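Local coordinates for protein sulfoquinovosidase (PDB 5AEE) that hydrolyses sulfoquinovosyl diacylglycerides and simpler alpha-sulfoquinovosides to release sulfoquinovose, the sugar that feeds sulfoglycolysis, at residues 151-156 with 479-484; 301-306 with 340-345; 332-337 with 400-405; 508-513 with 539-544. The protein carries 1 engineered substitution. All blocks are in the same frame, centred on the assembly; numbering follows the deposited sequence.

Contact 1. Residues 151-156 with 479-484; sequences SEQGVG and LDDGLA. With CA (calcium ion), chain C; NSQ (4-nitrophenyl alpha-D-6-sulfoquinovoside), chain E.
Asp481 pushes its carboxylate into the bend of residues 151-156, where it passes the side chain of Gln153 running the opposite way, with amide and carboxylate planes 54° apart. They overlap at a calcium ion, which Asp481 grips with OD1 at 2.4 Å and OD2 at 2.5 Å, while the carbonyl O of Gly154 lies 2.3 Å from the metal. Gln153 CG lies anti to the backbone N (chi1 -168°), which swings its side chain toward the calcium; two waters and the main-chain O of Asn472 complete the shell. Asp481 OD2 works twice, because Gly156 N also donates to it at 2.8 Å and nearly straight (169°), reaching the anti side of the carboxylate. The shared calcium explains why Gly154 O and Asp481 OD2, two acceptors, can sit side by side. This site joins two domains of a family 31 glycoside hydrolase: 151-156 belongs to the N-terminal galactose mutarotase-like domain, 479-484 to the TIM barrel, and Asn472 is an engineered residue at the position assigned to the proton donor. Gly154 and Gly156 both have positive phi, where a side chain would press on the preceding carbonyl. Asp480 CB rests 3.5 Å from Gly156 O, while its carboxylate turns to Ser137 and Asn158. Farther along, Glu152 OE1 comes within 3.2 Å of ring atom C27 of the nitrophenyl sulfoquinovoside, and Arg455 forms a salt bridge with that oxygen.

Contact 2. Residues 301-306 with 340-345; sequences RVMWNW and SDKDLC. With NSQ (4-nitrophenyl alpha-D-6-sulfoquinovoside), chain E.
Met303, the first residue along 301-306 to meet the other segment, is bent at chi2 and chi3, crosses Lys342 at about a right angle and sets SD 3.7 Å from Lys342 CE. Trp304 follows at the centre of an inverse gamma turn, closed by Asn305 N donating to Met303 O, and sends its indole away toward the ligand. The CG of Asn305 stands anti to the backbone N (chi1 -169°), which carries the amide out to the helix start after N-cap Lys342, where OD1 takes Leu344 N at 2.9 Å in the carbonyl plane. Water 3 donates to the same Asn305 OD1 and accepts from Cys345 N, so the oxygen meets one leading amide directly and the next through the water. Last in the segment, Trp306 sets CD1 3.8 Å from Leu344 CD1, a methyl also 3.5 Å from Trp306 N, a buried amide with no partner in the model. At the segment's non-touching start, on the ligand side, strand residues Arg301 and Val302, with Trp304 of the turn, form the sulfonate-recognition site: Arg301 NE and NH2 donate to O11 and O12, while Val302 N (2.8 Å) and Trp304 NE1 (3.0 Å) converge on O13.

Contact 3. Residues 332-337 with 400-405; sequences AYINPY and GGWMAD. With NSQ (4-nitrophenyl alpha-D-6-sulfoquinovoside), chain E.
The Tyr333 ring receives its neighbours from 400-405 at the edge: Met403 SD lies near the ring plane, 3.5 Å from CE2, as a Met-aromatic contact, and Asp405 OD2 also lies in plane beside the hydroxyl. Trp402 meets Ile334 obliquely, its CD1 3.6 Å from the methyl CG2, the two side chains pointing the same way. Tyr337 carries Pro336 CD over the centre of one ring face and stacks with Phe367. Between the face carrying Tyr333 and Met403 and the face carrying Ile334 and Trp402, two parallel strands run in register, tied by backbone bonds such as Ile334 N to Met403 O at 2.9 Å. They are adjacent strands of the TIM barrel, and the segment ends place Asp405, the catalytic nucleophile, in the active site. Tyr333 CG, anti to the backbone N (chi1 177°), carries the ring alongside the neighbouring strand, letting OH donate to Asp405 OD2 at 2.6 Å on the anti side, ring and carboxylate planes 80° apart. The same hydroxyl accepts from Asn335 ND2 at 3.1 Å, and Asn335 OD1 closes an Asx turn onto Tyr337 N. A phenylalanine in place of Tyr333 removes the hydroxyl, which would probably leave Asp405 held less firmly on its OD2 side and Asn335 ND2 without this acceptor. Arg455 holds OD1 through a salt bridge. Asp405 OD2 stands 2.9 Å from O5 of the bound sulfoquinovoside.

Contact 4. Residues 508-513 with 539-544; sequences YTTLFE and GNRPGD. With NSQ (4-nitrophenyl alpha-D-6-sulfoquinovoside), chain E.
Asn540 supplies the polar links to 508-513. Its CG is tucked between the backbone N and the carbonyl carbon (chi1 55°), which turns the amide back over Thr510. There OD1 receives a weak bond from Thr510 N at 2.8 Å, bent to 129°, while ND2 donates to Thr510 O at 3.1 Å from above the carbonyl plane. The amide reads both backbone polar groups of one residue, and ND2 has a further acceptor in Phe298 O. A weak bond also runs from Asn540 N to Tyr508 O, the carbonyl that Thr510 OG1 reaches at 2.8 Å. The backbones pack closely: Gly539 CA lies 3.2 Å from Tyr508 O, and any side chain there would collide with that oxygen.

Among the flat groups, the Tyr508 ring has C3 of the bound sulfoquinovoside over one face and Asn540 N over the opposite one, with Asn540 CB 3.4 Å from the hydroxyl OH. A leucine replacing Tyr508 takes away the flat ring, which would probably leave the sugar less closely packed on that side and open a gap toward the Asn540 backbone. The guanidinium of Arg541 carries Thr510 O and Leu511 CD2 over one face, the methyl 3.6 Å from NH2; the Ser297 and Phe298 carbonyls accept from NH2 and NE, and water 4 bridges Arg541 NH1 to Phe512 N.

Both segments are TIM-barrel loops, 508-513 between strand 501-505 and helix 518-528, and 539-544 between strand 534-536 and helix 552-567; Phe512 also packs on helix 162-171.

Overall arrangement
All four contacts touch the bound sulfoquinovoside, so its pocket is assembled from segments distant in sequence. Contacts 2, 3 and 4 lie in the TIM barrel, whereas contact 1 brings in the N-terminal domain and spans 322 intervening residues, enclosing contacts 2 and 3 along the chain. Those two interleave, their centres about 13 Å apart, and Trp306 NE1 of contact 2 probably donates to Tyr337 O of contact 3. Contact 4 follows in series; its centre is about 14 Å from that of contact 1, which it touches where Val155 CG1 packs on Thr509 CG2. Sulfonate recognition, nucleophile and sugar-facing tyrosine thus meet at one ligand, which contact 1 reaches through Glu152 beside its calcium site.

Contact 1. Residues 151-156 with 479-484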
# COMPACT_ATOMS: atom_id res chain seq x y z
N SER A 151 0.19 10.17 -3.76
CA SER A 151 -0.84 11.16 -3.70
C SER A 151 -2.11 10.51 -3.22
O SER A 151 -2.13 9.30 -2.90
CB SER A 151 -1.12 11.74 -5.15
OG SER A 151 -1.73 10.77 -6.00
N GLU A 152 -3.21 11.28 -3.23
CA GLU A 152 -4.54 10.63 -3.16
C GLU A 152 -4.72 9.65 -4.29
O GLU A 152 -4.24 9.80 -5.41
CB GLU A 152 -5.72 11.59 -3.16
CG GLU A 152 -5.68 12.69 -2.12
CD GLU A 152 -5.38 12.17 -0.71
OE1 GLU A 152 -6.17 11.35 -0.20
OE2 GLU A 152 -4.31 12.57 -0.15
N GLN A 153 -5.39 8.60 -3.95
CA GLN A 153 -5.53 7.43 -4.83
C GLN A 153 -6.53 7.61 -6.01
O GLN A 153 -6.52 6.82 -6.94
CB GLN A 153 -5.93 6.30 -3.93
CG GLN A 153 -5.88 4.96 -4.54
CD GLN A 153 -7.23 4.34 -4.63
OE1 GLN A 153 -8.29 5.00 -4.50
NE2 GLN A 153 -7.21 3.08 -4.92
N GLY A 154 -7.36 8.65 -5.99
CA GLY A 154 -8.39 8.80 -6.99
C GLY A 154 -9.75 8.35 -6.52
O GLY A 154 -9.88 7.35 -5.83
N VAL A 155 -10.77 9.05 -6.99
CA VAL A 155 -12.16 8.66 -6.82
C VAL A 155 -12.71 8.24 -8.18
O VAL A 155 -13.04 9.11 -8.97
CB VAL A 155 -13.01 9.81 -6.26
CG1 VAL A 155 -14.47 9.44 -6.26
CG2 VAL A 155 -12.51 10.19 -4.86
N GLY A 156 -12.80 6.93 -8.43
CA GLY A 156 -13.19 6.44 -9.78
C GLY A 156 -12.00 5.88 -10.54
O GLY A 156 -11.97 4.70 -10.93
N LEU A 479 -14.15 -1.79 -11.31
CA LEU A 479 -12.89 -2.47 -11.37
C LEU A 479 -11.79 -1.64 -10.81
O LEU A 479 -10.95 -2.15 -10.11
CB LEU A 479 -12.52 -2.83 -12.80
CG LEU A 479 -13.30 -3.99 -13.36
CD1 LEU A 479 -12.74 -4.35 -14.72
CD2 LEU A 479 -13.21 -5.17 -12.46
N ASP A 480 -11.74 -0.37 -11.15
CA ASP A 480 -10.61 0.47 -10.79
C ASP A 480 -10.71 1.07 -9.39
O ASP A 480 -9.71 1.51 -8.89
CB ASP A 480 -10.43 1.62 -11.75
CG ASP A 480 -10.07 1.14 -13.17
OD1 ASP A 480 -8.88 0.90 -13.42
OD2 ASP A 480 -11.00 0.99 -13.97
N ASP A 481 -11.93 1.15 -8.80
CA ASP A 481 -12.03 1.73 -7.47
C ASP A 481 -13.01 1.09 -6.49
O ASP A 481 -13.27 1.64 -5.47
CB ASP A 481 -12.27 3.23 -7.59
CG ASP A 481 -11.67 4.06 -6.40
OD1 ASP A 481 -10.90 3.54 -5.54
OD2 ASP A 481 -12.00 5.29 -6.32
N GLY A 482 -13.45 -0.12 -6.79
CA GLY A 482 -14.39 -0.84 -5.98
C GLY A 482 -13.66 -2.00 -5.35
O GLY A 482 -12.40 -2.06 -5.32
N LEU A 483 -14.46 -2.93 -4.85
CA LEU A 483 -14.02 -4.15 -4.19
C LEU A 483 -12.89 -4.85 -4.96
O LEU A 483 -11.87 -5.22 -4.40
CB LEU A 483 -15.24 -5.06 -4.05
CG LEU A 483 -15.15 -6.29 -3.15
CD1 LEU A 483 -16.54 -6.76 -2.70
CD2 LEU A 483 -14.38 -7.39 -3.82
N ALA A 484 -13.04 -4.98 -6.29
CA ALA A 484 -12.09 -5.62 -7.11
C ALA A 484 -10.68 -5.15 -6.97
O ALA A 484 -9.70 -5.94 -7.11
CB ALA A 484 -12.50 -5.43 -8.61
CA CA C . -10.44 5.62 -4.37
O12 NSQ E . -9.71 12.62 6.95
S10 NSQ E . -10.72 12.06 7.88
O13 NSQ E . -10.72 12.56 9.28
O11 NSQ E . -12.02 12.16 7.23
C6 NSQ E . -10.39 10.39 8.11
C5 NSQ E . -10.43 9.52 6.86
O5 NSQ E . -9.18 9.83 6.17
C1 NSQ E . -8.82 9.02 5.09
C2 NSQ E . -8.89 7.52 5.45
O2 NSQ E . -8.49 6.82 4.31
C3 NSQ E . -10.28 7.20 5.96
O3 NSQ E . -10.43 5.84 6.30
C4 NSQ E . -10.61 8.03 7.18
O4 NSQ E . -11.99 7.74 7.57
O1 NSQ E . -9.77 9.35 4.07
C25 NSQ E . -9.60 10.52 3.45
C26 NSQ E . -8.41 10.75 2.73
C27 NSQ E . -8.23 11.98 2.16
C28 NSQ E . -9.24 12.93 2.22
N32 NSQ E . -8.99 14.19 1.65
O33 NSQ E . -9.70 15.18 2.02
O34 NSQ E . -7.94 14.38 0.94
C29 NSQ E . -10.40 12.67 2.95
C30 NSQ E . -10.58 11.45 3.57
O HOH W 1 -12.63 6.23 -3.70
O HOH W 2 -9.63 7.40 -3.06

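Contact 2. Residues 301-306 with 340-345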
# COMPACT_ATOMS: atom_id res chain seq x y z
N ARG A 301 -15.87 13.84 9.25
CA ARG A 301 -14.43 13.64 9.34
C ARG A 301 -14.00 13.68 10.79
O ARG A 301 -14.82 13.93 11.70
CB ARG A 301 -13.66 14.62 8.49
CG ARG A 301 -14.10 14.48 7.04
CD ARG A 301 -13.27 15.31 6.12
NE ARG A 301 -11.94 14.82 5.97
CZ ARG A 301 -10.96 15.45 5.32
NH1 ARG A 301 -11.17 16.64 4.70
NH2 ARG A 301 -9.78 14.86 5.27
N VAL A 302 -12.73 13.43 11.04
CA VAL A 302 -12.24 13.35 12.41
C VAL A 302 -11.76 14.76 12.72
O VAL A 302 -11.33 15.47 11.80
CB VAL A 302 -11.09 12.35 12.49
CG1 VAL A 302 -10.48 12.33 13.88
CG2 VAL A 302 -11.61 10.95 12.13
N MET A 303 -11.83 15.14 13.97
CA MET A 303 -11.17 16.40 14.44
C MET A 303 -9.71 16.10 14.61
O MET A 303 -9.30 15.33 15.52
CB MET A 303 -11.76 16.85 15.77
CG MET A 303 -11.08 18.09 16.35
SD MET A 303 -11.00 19.46 15.15
CE MET A 303 -12.78 19.64 14.96
N TRP A 304 -8.89 16.71 13.79
CA TRP A 304 -7.42 16.38 13.82
C TRP A 304 -6.57 17.01 14.91
O TRP A 304 -5.57 17.74 14.70
CB TRP A 304 -6.77 16.61 12.45
CG TRP A 304 -7.29 15.86 11.32
CD1 TRP A 304 -8.35 14.98 11.27
CD2 TRP A 304 -6.82 15.95 10.00
NE1 TRP A 304 -8.51 14.50 9.99
CE2 TRP A 304 -7.59 15.08 9.20
CE3 TRP A 304 -5.78 16.65 9.42
CZ2 TRP A 304 -7.39 14.93 7.86
CZ3 TRP A 304 -5.57 16.48 8.06
CH2 TRP A 304 -6.35 15.61 7.31
N ASN A 305 -6.89 16.61 16.14
CA ASN A 305 -6.15 16.99 17.29
C ASN A 305 -6.19 15.77 18.18
O ASN A 305 -7.26 15.38 18.68
CB ASN A 305 -6.81 18.19 17.97
CG ASN A 305 -5.91 18.79 19.02
OD1 ASN A 305 -4.84 19.35 18.73
ND2 ASN A 305 -6.29 18.58 20.27
N TRP A 306 -5.01 15.22 18.39
CA TRP A 306 -4.84 13.83 18.78
C TRP A 306 -4.86 13.70 20.27
O TRP A 306 -3.89 13.32 20.87
CB TRP A 306 -3.58 13.28 18.20
CG TRP A 306 -3.51 13.64 16.70
CD1 TRP A 306 -2.48 14.27 16.10
CD2 TRP A 306 -4.49 13.40 15.70
NE1 TRP A 306 -2.73 14.44 14.77
CE2 TRP A 306 -3.96 13.89 14.49
CE3 TRP A 306 -5.74 12.77 15.68
CZ2 TRP A 306 -4.66 13.86 13.33
CZ3 TRP A 306 -6.42 12.72 14.48
CH2 TRP A 306 -5.90 13.24 13.34
N SER A 340 -5.21 23.32 12.53
CA SER A 340 -4.72 24.65 12.89
C SER A 340 -5.57 25.34 13.92
O SER A 340 -5.13 26.26 14.54
CB SER A 340 -4.59 25.53 11.62
OG SER A 340 -5.89 25.78 11.13
N ASP A 341 -6.80 24.92 14.12
CA ASP A 341 -7.71 25.54 15.07
C ASP A 341 -7.71 24.78 16.42
O ASP A 341 -8.65 24.93 17.22
CB ASP A 341 -9.14 25.65 14.50
CG ASP A 341 -9.66 24.34 13.84
OD1 ASP A 341 -9.00 23.29 13.88
OD2 ASP A 341 -10.78 24.36 13.27
N LYS A 342 -6.64 24.03 16.70
CA LYS A 342 -6.56 23.23 17.93
C LYS A 342 -5.19 23.27 18.55
O LYS A 342 -4.24 23.76 17.93
CB LYS A 342 -6.99 21.77 17.63
CG LYS A 342 -8.48 21.62 17.28
CD LYS A 342 -9.37 21.74 18.48
CE LYS A 342 -10.79 21.77 17.97
NZ LYS A 342 -11.78 21.89 19.06
N ASP A 343 -5.12 22.73 19.77
CA ASP A 343 -3.99 22.81 20.67
C ASP A 343 -2.65 22.29 20.15
O ASP A 343 -1.60 22.91 20.37
CB ASP A 343 -4.28 21.94 21.92
CG ASP A 343 -4.99 22.67 23.00
OD1 ASP A 343 -5.64 23.71 22.74
OD2 ASP A 343 -4.90 22.20 24.16
N LEU A 344 -2.66 21.07 19.58
CA LEU A 344 -1.40 20.48 19.17
C LEU A 344 -0.71 21.30 18.13
O LEU A 344 0.53 21.36 18.13
CB LEU A 344 -1.56 19.05 18.64
CG LEU A 344 -1.95 18.00 19.65
CD1 LEU A 344 -1.82 16.64 18.95
CD2 LEU A 344 -1.08 18.08 20.89
N CYS A 345 -1.48 21.88 17.22
CA CYS A 345 -0.91 22.73 16.19
C CYS A 345 -0.27 23.96 16.79
O CYS A 345 0.82 24.35 16.39
CB CYS A 345 -1.94 23.17 15.18
SG CYS A 345 -1.15 23.90 13.72
O12 NSQ E . -9.71 12.62 6.95
S10 NSQ E . -10.72 12.06 7.88
O13 NSQ E . -10.72 12.56 9.28
O11 NSQ E . -12.02 12.16 7.23
C6 NSQ E . -10.39 10.39 8.11
C5 NSQ E . -10.43 9.52 6.86
O5 NSQ E . -9.18 9.83 6.17
C1 NSQ E . -8.82 9.02 5.09
C2 NSQ E . -8.89 7.52 5.45
O2 NSQ E . -8.49 6.82 4.31
C3 NSQ E . -10.28 7.20 5.96
O3 NSQ E . -10.43 5.84 6.30
C4 NSQ E . -10.61 8.03 7.18
O4 NSQ E . -11.99 7.74 7.57
O1 NSQ E . -9.77 9.35 4.07
C25 NSQ E . -9.60 10.52 3.45
C26 NSQ E . -8.41 10.75 2.73
C27 NSQ E . -8.23 11.98 2.16
C28 NSQ E . -9.24 12.93 2.22
N32 NSQ E . -8.99 14.19 1.65
O33 NSQ E . -9.70 15.18 2.02
O34 NSQ E . -7.94 14.38 0.94
C29 NSQ E . -10.40 12.67 2.95
C30 NSQ E . -10.58 11.45 3.57
O HOH W 3 -4.09 20.60 16.49

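Contact 3. Residues 332-337 with 400-405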
# COMPACT_ATOMS: atom_id res chain seq x y z
N ALA A 332 -8.00 3.65 17.59
CA ALA A 332 -8.25 5.08 17.37
C ALA A 332 -7.73 5.52 15.97
O ALA A 332 -7.64 4.68 15.08
CB ALA A 332 -7.70 5.89 18.48
N TYR A 333 -7.35 6.77 15.82
CA TYR A 333 -7.01 7.37 14.51
C TYR A 333 -5.98 8.49 14.80
O TYR A 333 -6.14 9.32 15.73
CB TYR A 333 -8.26 7.95 13.85
CG TYR A 333 -7.95 8.64 12.52
CD1 TYR A 333 -7.48 9.97 12.51
CD2 TYR A 333 -8.05 8.01 11.34
CE1 TYR A 333 -7.15 10.59 11.32
CE2 TYR A 333 -7.72 8.66 10.10
CZ TYR A 333 -7.24 9.93 10.13
OH TYR A 333 -6.90 10.63 8.99
N ILE A 334 -4.95 8.55 13.98
CA ILE A 334 -3.97 9.68 14.06
C ILE A 334 -3.40 9.81 12.66
O ILE A 334 -3.34 8.83 11.92
CB ILE A 334 -2.87 9.40 15.10
CG1 ILE A 334 -1.92 10.60 15.29
CG2 ILE A 334 -2.14 8.10 14.79
CD1 ILE A 334 -1.17 10.61 16.62
N ASN A 335 -3.12 11.05 12.27
CA ASN A 335 -2.30 11.31 11.12
C ASN A 335 -1.16 12.27 11.51
O ASN A 335 -1.15 12.76 12.60
CB ASN A 335 -3.15 11.67 9.92
CG ASN A 335 -3.80 13.02 10.01
OD1 ASN A 335 -3.18 14.04 10.28
ND2 ASN A 335 -5.14 13.03 9.77
N PRO A 336 -0.24 12.58 10.60
CA PRO A 336 0.87 13.38 11.04
C PRO A 336 0.68 14.91 10.77
O PRO A 336 1.66 15.66 10.63
CB PRO A 336 2.03 12.81 10.24
CG PRO A 336 1.42 12.46 8.95
CD PRO A 336 -0.09 12.18 9.21
N TYR A 337 -0.56 15.31 10.67
CA TYR A 337 -0.94 16.68 10.52
C TYR A 337 -1.68 17.08 11.75
O TYR A 337 -2.12 16.22 12.49
CB TYR A 337 -1.74 16.86 9.22
CG TYR A 337 -1.17 16.11 8.05
CD1 TYR A 337 0.21 16.08 7.79
CD2 TYR A 337 -2.01 15.36 7.20
CE1 TYR A 337 0.73 15.36 6.69
CE2 TYR A 337 -1.50 14.68 6.09
CZ TYR A 337 -0.11 14.62 5.86
OH TYR A 337 0.45 13.90 4.76
N GLY A 400 -5.37 -0.42 21.60
CA GLY A 400 -4.73 -1.60 21.10
C GLY A 400 -4.22 -1.41 19.68
O GLY A 400 -3.62 -2.33 19.08
N GLY A 401 -4.49 -0.26 19.14
CA GLY A 401 -4.12 -0.01 17.70
C GLY A 401 -4.76 1.23 17.19
O GLY A 401 -5.49 1.89 17.91
N TRP A 402 -4.54 1.55 15.89
CA TRP A 402 -5.12 2.71 15.35
C TRP A 402 -4.84 2.70 13.87
O TRP A 402 -3.92 2.02 13.44
CB TRP A 402 -4.57 4.05 16.01
CG TRP A 402 -3.06 4.14 16.08
CD1 TRP A 402 -2.25 4.54 15.10
CD2 TRP A 402 -2.23 3.79 17.17
NE1 TRP A 402 -0.96 4.46 15.47
CE2 TRP A 402 -0.91 3.98 16.76
CE3 TRP A 402 -2.48 3.31 18.47
CZ2 TRP A 402 0.15 3.76 17.59
CZ3 TRP A 402 -1.45 3.06 19.27
CH2 TRP A 402 -0.13 3.30 18.88
N MET A 403 -5.69 3.40 13.14
CA MET A 403 -5.39 3.94 11.79
C MET A 403 -4.32 5.02 11.89
O MET A 403 -4.56 6.06 12.52
CB MET A 403 -6.67 4.48 11.14
CG MET A 403 -6.49 5.00 9.69
SD MET A 403 -8.05 5.41 8.97
CE MET A 403 -8.59 3.80 8.48
N ALA A 404 -3.11 4.75 11.34
CA ALA A 404 -2.10 5.78 11.13
C ALA A 404 -2.16 6.21 9.67
O ALA A 404 -1.57 5.55 8.77
CB ALA A 404 -0.75 5.26 11.43
N ASP A 405 -2.82 7.35 9.46
CA ASP A 405 -3.34 7.71 8.15
C ASP A 405 -2.45 8.76 7.55
O ASP A 405 -1.59 9.27 8.21
CB ASP A 405 -4.78 8.14 8.31
CG ASP A 405 -5.52 8.32 7.00
OD1 ASP A 405 -5.12 7.81 5.94
OD2 ASP A 405 -6.60 8.93 7.08
O12 NSQ E . -9.71 12.62 6.95
S10 NSQ E . -10.72 12.06 7.88
O13 NSQ E . -10.72 12.56 9.28
O11 NSQ E . -12.02 12.16 7.23
C6 NSQ E . -10.39 10.39 8.11
C5 NSQ E . -10.43 9.52 6.86
O5 NSQ E . -9.18 9.83 6.17
C1 NSQ E . -8.82 9.02 5.09
C2 NSQ E . -8.89 7.52 5.45
O2 NSQ E . -8.49 6.82 4.31
C3 NSQ E . -10.28 7.20 5.96
O3 NSQ E . -10.43 5.84 6.30
C4 NSQ E . -10.61 8.03 7.18
O4 NSQ E . -11.99 7.74 7.57
O1 NSQ E . -9.77 9.35 4.07
C25 NSQ E . -9.60 10.52 3.45
C26 NSQ E . -8.41 10.75 2.73
C27 NSQ E . -8.23 11.98 2.16
C28 NSQ E . -9.24 12.93 2.22
N32 NSQ E . -8.99 14.19 1.65
O33 NSQ E . -9.70 15.18 2.02
O34 NSQ E . -7.94 14.38 0.94
C29 NSQ E . -10.40 12.67 2.95
C30 NSQ E . -10.58 11.45 3.57

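Contact 4. Residues 508-513 with 539-544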
# COMPACT_ATOMS: atom_id res chain seq x y z
N TYR A 508 -15.32 2.89 1.27
CA TYR A 508 -15.35 4.13 2.03
C TYR A 508 -16.07 5.31 1.37
O TYR A 508 -16.98 5.87 1.97
CB TYR A 508 -13.90 4.57 2.40
CG TYR A 508 -13.83 5.92 3.05
CD1 TYR A 508 -14.04 6.05 4.40
CD2 TYR A 508 -13.55 7.06 2.31
CE1 TYR A 508 -13.95 7.30 5.00
CE2 TYR A 508 -13.47 8.33 2.90
CZ TYR A 508 -13.65 8.45 4.27
OH TYR A 508 -13.62 9.71 4.91
N THR A 509 -15.69 5.60 0.11
CA THR A 509 -16.00 6.81 -0.53
C THR A 509 -17.44 6.86 -1.02
O THR A 509 -17.87 6.07 -1.84
CB THR A 509 -15.06 7.06 -1.72
OG1 THR A 509 -13.68 6.92 -1.26
CG2 THR A 509 -15.35 8.52 -2.33
N THR A 510 -18.16 7.84 -0.50
CA THR A 510 -19.62 7.93 -0.56
C THR A 510 -19.84 9.36 -1.04
O THR A 510 -19.86 10.32 -0.26
CB THR A 510 -20.21 7.76 0.84
OG1 THR A 510 -19.60 6.63 1.45
CG2 THR A 510 -21.68 7.57 0.75
N LEU A 511 -19.92 9.52 -2.37
CA LEU A 511 -20.00 10.81 -3.01
C LEU A 511 -20.91 10.62 -4.20
O LEU A 511 -21.04 9.51 -4.74
CB LEU A 511 -18.64 11.25 -3.54
CG LEU A 511 -17.57 11.55 -2.53
CD1 LEU A 511 -16.29 11.91 -3.24
CD2 LEU A 511 -18.02 12.67 -1.62
N PHE A 512 -21.55 11.70 -4.60
CA PHE A 512 -22.27 11.74 -5.88
C PHE A 512 -23.34 10.67 -5.97
O PHE A 512 -23.37 9.88 -6.87
CB PHE A 512 -21.29 11.52 -7.02
CG PHE A 512 -20.11 12.44 -7.01
CD1 PHE A 512 -20.28 13.79 -7.06
CD2 PHE A 512 -18.84 11.93 -7.07
CE1 PHE A 512 -19.19 14.66 -7.09
CE2 PHE A 512 -17.75 12.78 -7.09
CZ PHE A 512 -17.93 14.14 -7.09
N GLU A 513 -24.20 10.45 -5.04
CA GLU A 513 -25.07 9.27 -5.40
C GLU A 513 -24.45 7.81 -5.38
O GLU A 513 -25.21 6.84 -5.53
CB GLU A 513 -25.82 9.44 -6.78
CG GLU A 513 -26.38 10.86 -7.15
CD GLU A 513 -27.23 11.55 -6.05
OE1 GLU A 513 -27.80 10.88 -5.15
OE2 GLU A 513 -27.33 12.79 -6.07
N GLY A 539 -17.67 4.74 6.31
CA GLY A 539 -17.55 5.59 5.15
C GLY A 539 -17.63 7.08 5.58
O GLY A 539 -17.89 7.41 6.77
N ASN A 540 -17.49 7.97 4.61
CA ASN A 540 -17.50 9.42 4.92
C ASN A 540 -18.87 9.99 5.17
O ASN A 540 -18.99 11.06 5.78
CB ASN A 540 -16.85 10.23 3.88
CG ASN A 540 -17.41 10.02 2.54
OD1 ASN A 540 -17.40 8.90 2.03
ND2 ASN A 540 -17.77 11.09 1.90
N ARG A 541 -19.88 9.24 4.79
CA ARG A 541 -21.30 9.62 5.00
C ARG A 541 -21.99 8.45 5.56
O ARG A 541 -22.67 7.67 4.84
CB ARG A 541 -21.91 10.07 3.69
CG ARG A 541 -21.44 11.44 3.34
CD ARG A 541 -21.93 11.87 1.99
NE ARG A 541 -21.18 13.03 1.56
CZ ARG A 541 -21.29 13.58 0.35
NH1 ARG A 541 -22.11 13.08 -0.55
NH2 ARG A 541 -20.57 14.65 0.02
N PRO A 542 -21.83 8.26 6.86
CA PRO A 542 -22.41 7.04 7.43
C PRO A 542 -23.86 6.73 7.16
O PRO A 542 -24.21 5.56 6.90
CB PRO A 542 -22.20 7.24 8.92
CG PRO A 542 -20.88 7.92 8.91
CD PRO A 542 -21.04 8.97 7.85
N GLY A 543 -24.70 7.76 7.20
CA GLY A 543 -26.12 7.57 7.13
C GLY A 543 -26.55 7.30 5.70
O GLY A 543 -27.67 6.91 5.52
N ASP A 544 -25.68 7.47 4.71
CA ASP A 544 -26.00 7.01 3.31
C ASP A 544 -25.61 5.54 2.94
O ASP A 544 -25.97 5.04 1.84
CB ASP A 544 -25.31 7.93 2.29
CG ASP A 544 -25.85 9.33 2.32
OD1 ASP A 544 -26.99 9.55 2.74
OD2 ASP A 544 -25.13 10.25 1.97
O12 NSQ E . -9.71 12.62 6.95
S10 NSQ E . -10.72 12.06 7.88
O13 NSQ E . -10.72 12.56 9.28
O11 NSQ E . -12.02 12.16 7.23
C6 NSQ E . -10.39 10.39 8.11
C5 NSQ E . -10.43 9.52 6.86
O5 NSQ E . -9.18 9.83 6.17
C1 NSQ E . -8.82 9.02 5.09
C2 NSQ E . -8.89 7.52 5.45
O2 NSQ E . -8.49 6.82 4.31
C3 NSQ E . -10.28 7.20 5.96
O3 NSQ E . -10.43 5.84 6.30
C4 NSQ E . -10.61 8.03 7.18
O4 NSQ E . -11.99 7.74 7.57
O1 NSQ E . -9.77 9.35 4.07
C25 NSQ E . -9.60 10.52 3.45
C26 NSQ E . -8.41 10.75 2.73
C27 NSQ E . -8.23 11.98 2.16
C28 NSQ E . -9.24 12.93 2.22
N32 NSQ E . -8.99 14.19 1.65
O33 NSQ E . -9.70 15.18 2.02
O34 NSQ E . -7.94 14.38 0.94
C29 NSQ E . -10.40 12.67 2.95
C30 NSQ E . -10.58 11.45 3.57
O HOH W 4 -21.39 14.50 -3.38